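Local coordinates for protein thiamine pyrophosphokinase (Bacillus subtilis, PDB 3LM8) that catalyses the ATP-dependent transfer of pyrophosphate to thiamine, giving thiamine diphosphate and AMP, and takes part in thiamine salvage, at residues R153-I158 with C188-L193. The protein carries 1 engineered substitution. Sequence-based numbering, arbitrary orientation.
Sequences RYISFI and CISNEL. With VIB (3-(4-amino-2-methyl-pyrimidin-5-ylmethyl)-5-(2-hydroxy-ethyl)-4-methyl-thiazol-3-ium), chain E.
Ile155 and Asn191 form an antiparallel hydrogen-bonded pair, Ile155 N giving to Asn191 O at 2.9 Å and Asn191 N returning to Ile155 O at 3.0 Å. Two residues on along the strand, but three back along the loop, Phe157 N reaches Cys188 O at 2.6 Å, and a water joins Phe157 O to Cys188 N. Between these bonds the 188-193 chain departs from regular pairing: Ser190 has positive phi (65°), and its amide is taken by a side chain instead, Ser190 N to Ser156 OG at 2.7 Å in a nearly straight bond (175°). With chi1 -61°, Ser156 sets OG beside its own backbone N, where a short hydroxyl can meet that amide and also touch Ile189 CG2. At the other end, Glu192 runs extended beyond CG into a salt bridge, OE1 to Arg153 NH1 (3.2 Å): OE1 lies at the guanidinium edge, near its plane, while NH1 stands above the carboxylate plane; OE2 lies 3.6 Å from Tyr154 CE2. Were Glu192 an alanine, the Arg153 guanidinium would probably lose this anionic partner, and Tyr154 CE2 its neighbour OE2. Apolar branches suit the buried side: Ile155 CD1 meets Leu193 CD1 at 3.6 Å, while the compact Cys188 fits its CB against Phe157 CB. Strand 154-159, outermost in the mixed sheet, pairs with strand 207-212 along one edge; along the other, a single antiparallel bridge joins it to this irregular loop of the vitamin B1 binding domain, whose Cys188 to Asn191 form part of the thiamine pocket, Ile189 O approaching thiazolium N3.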
loop_
_atom_site.group_PDB
_atom_site.type_symbol
_atom_site.label_atom_id
_atom_site.label_comp_id
_atom_site.label_asym_id
_atom_site.label_seq_id
_atom_site.Cartn_x
_atom_site.Cartn_y
_atom_site.Cartn_z
ATOM N N ARG A 153 -4.673 15.981 -4.361
ATOM C CA ARG A 153 -4.050 16.791 -5.409
ATOM C C ARG A 153 -2.540 16.753 -5.546
ATOM O O ARG A 153 -1.999 17.185 -6.569
ATOM C CB ARG A 153 -4.468 18.254 -5.259
ATOM C CG ARG A 153 -3.795 18.999 -4.115
ATOM C CD ARG A 153 -4.302 20.424 -4.060
ATOM N NE ARG A 153 -4.091 21.094 -5.339
ATOM C CZ ARG A 153 -4.938 21.964 -5.876
ATOM N NH1 ARG A 153 -4.661 22.525 -7.044
ATOM N NH2 ARG A 153 -6.068 22.264 -5.250
ATOM N N TYR A 154 -1.856 16.257 -4.524
ATOM C CA TYR A 154 -0.401 16.202 -4.577
ATOM C C TYR A 154 0.121 14.837 -4.980
ATOM O O TYR A 154 -0.405 13.803 -4.575
ATOM C CB TYR A 154 0.194 16.618 -3.233
ATOM C CG TYR A 154 -0.292 17.970 -2.752
ATOM C CD1 TYR A 154 -1.424 18.073 -1.947
ATOM C CD2 TYR A 154 0.376 19.147 -3.114
ATOM C CE1 TYR A 154 -1.880 19.309 -1.505
ATOM C CE2 TYR A 154 -0.071 20.386 -2.680
ATOM C CZ TYR A 154 -1.200 20.465 -1.873
ATOM O OH TYR A 154 -1.645 21.690 -1.422
ATOM N N ILE A 155 1.155 14.859 -5.811
ATOM C CA ILE A 155 1.796 13.659 -6.324
ATOM C C ILE A 155 3.273 13.902 -6.116
ATOM O O ILE A 155 3.827 14.784 -6.759
ATOM C CB ILE A 155 1.571 13.523 -7.834
ATOM C CG1 ILE A 155 0.090 13.313 -8.125
ATOM C CG2 ILE A 155 2.431 12.399 -8.402
ATOM C CD1 ILE A 155 -0.335 13.912 -9.448
ATOM N N SER A 156 3.902 13.142 -5.224
ATOM C CA SER A 156 5.326 13.297 -4.958
ATOM C C SER A 156 6.109 12.084 -5.445
ATOM O O SER A 156 5.595 10.971 -5.467
ATOM C CB SER A 156 5.563 13.480 -3.461
ATOM O OG SER A 156 4.903 14.638 -2.980
ATOM N N PHE A 157 7.357 12.300 -5.835
ATOM C CA PHE A 157 8.204 11.207 -6.305
ATOM C C PHE A 157 9.467 11.179 -5.464
ATOM O O PHE A 157 10.074 12.214 -5.210
ATOM C CB PHE A 157 8.585 11.401 -7.773
ATOM C CG PHE A 157 7.446 11.194 -8.735
ATOM C CD1 PHE A 157 6.904 9.932 -8.930
ATOM C CD2 PHE A 157 6.936 12.262 -9.465
ATOM C CE1 PHE A 157 5.874 9.729 -9.842
ATOM C CE2 PHE A 157 5.909 12.075 -10.375
ATOM C CZ PHE A 157 5.375 10.807 -10.568
ATOM N N ILE A 158 9.866 9.992 -5.027
ATOM C CA ILE A 158 11.065 9.877 -4.214
ATOM C C ILE A 158 11.915 8.690 -4.633
ATOM O O ILE A 158 11.425 7.566 -4.735
ATOM C CB ILE A 158 10.695 9.738 -2.734
ATOM C CG1 ILE A 158 9.771 10.888 -2.341
ATOM C CG2 ILE A 158 11.951 9.746 -1.883
ATOM C CD1 ILE A 158 9.205 10.770 -0.967
ATOM N N CYS A 188 11.431 16.371 -6.227
ATOM C CA CYS A 188 10.219 15.835 -6.832
ATOM C C CYS A 188 9.044 15.583 -5.883
ATOM O O CYS A 188 8.164 14.766 -6.160
ATOM C CB CYS A 188 10.571 14.562 -7.611
ATOM S SG CYS A 188 11.978 14.794 -8.756
ATOM N N ILE A 189 9.024 16.303 -4.769
ATOM C CA ILE A 189 7.947 16.178 -3.799
ATOM C C ILE A 189 7.001 17.345 -4.000
ATOM O O ILE A 189 7.414 18.426 -4.413
ATOM C CB ILE A 189 8.480 16.223 -2.350
ATOM C CG1 ILE A 189 9.284 14.959 -2.062
ATOM C CG2 ILE A 189 7.330 16.382 -1.362
ATOM C CD1 ILE A 189 9.866 14.918 -0.676
ATOM N N SER A 190 5.727 17.107 -3.720
ATOM C CA SER A 190 4.705 18.133 -3.850
ATOM C C SER A 190 4.472 18.627 -5.280
ATOM O O SER A 190 4.485 19.834 -5.541
ATOM C CB SER A 190 5.035 19.315 -2.935
ATOM O OG SER A 190 4.559 19.082 -1.622
ATOM N N ASN A 191 4.266 17.693 -6.203
ATOM C CA ASN A 191 3.990 18.058 -7.587
ATOM C C ASN A 191 2.473 17.966 -7.726
ATOM O O ASN A 191 1.778 17.547 -6.803
ATOM C CB ASN A 191 4.675 17.089 -8.559
ATOM C CG ASN A 191 5.017 17.739 -9.893
ATOM O OD1 ASN A 191 5.975 17.337 -10.567
ATOM N ND2 ASN A 191 4.237 18.741 -10.284
ATOM N N GLU A 192 1.962 18.366 -8.876
ATOM C CA GLU A 192 0.530 18.323 -9.125
ATOM C C GLU A 192 0.307 18.040 -10.594
ATOM O O GLU A 192 1.208 18.217 -11.416
ATOM C CB GLU A 192 -0.114 19.666 -8.771
ATOM C CG GLU A 192 -0.352 19.900 -7.282
ATOM C CD GLU A 192 -0.788 21.328 -6.982
ATOM O OE1 GLU A 192 -1.629 21.874 -7.732
ATOM O OE2 GLU A 192 -0.296 21.902 -5.988
ATOM N N LEU A 193 -0.895 17.588 -10.926
ATOM C CA LEU A 193 -1.228 17.319 -12.318
ATOM C C LEU A 193 -1.956 18.566 -12.849
ATOM O O LEU A 193 -2.833 19.106 -12.170
ATOM C CB LEU A 193 -2.141 16.091 -12.389
ATOM C CG LEU A 193 -1.685 14.850 -13.175
ATOM C CD1 LEU A 193 -0.192 14.561 -12.969
ATOM C CD2 LEU A 193 -2.547 13.665 -12.730
HETATM C CM2 VIB E . 10.161 18.207 -10.187
HETATM N N4A VIB E . 10.016 22.328 -7.731
HETATM C CM4 VIB E . 5.967 22.387 -4.011
HETATM O O1 VIB E . 8.120 24.211 -1.371
HETATM C C7 VIB E . 8.188 23.041 -0.551
HETATM C C6 VIB E . 7.422 21.905 -1.231
HETATM C C2 VIB E . 9.374 21.069 -4.672
HETATM S S1 VIB E . 9.616 21.117 -2.944
HETATM C C5 VIB E . 7.989 21.660 -2.630
HETATM C C4 VIB E . 7.385 21.829 -3.871
HETATM N N3 VIB E . 8.138 21.505 -4.926
HETATM C C7A VIB E . 7.612 21.631 -6.292
HETATM C C4A VIB E . 9.492 21.129 -7.970
HETATM N N3A VIB E . 10.043 20.317 -8.885
HETATM C C2A VIB E . 9.519 19.108 -9.130
HETATM N N1A VIB E . 8.434 18.692 -8.461
HETATM C C6A VIB E . 7.857 19.459 -7.552
HETATM C C5A VIB E . 8.364 20.723 -7.268
HETATM O O HOH W 1 12.414 13.681 -5.341
#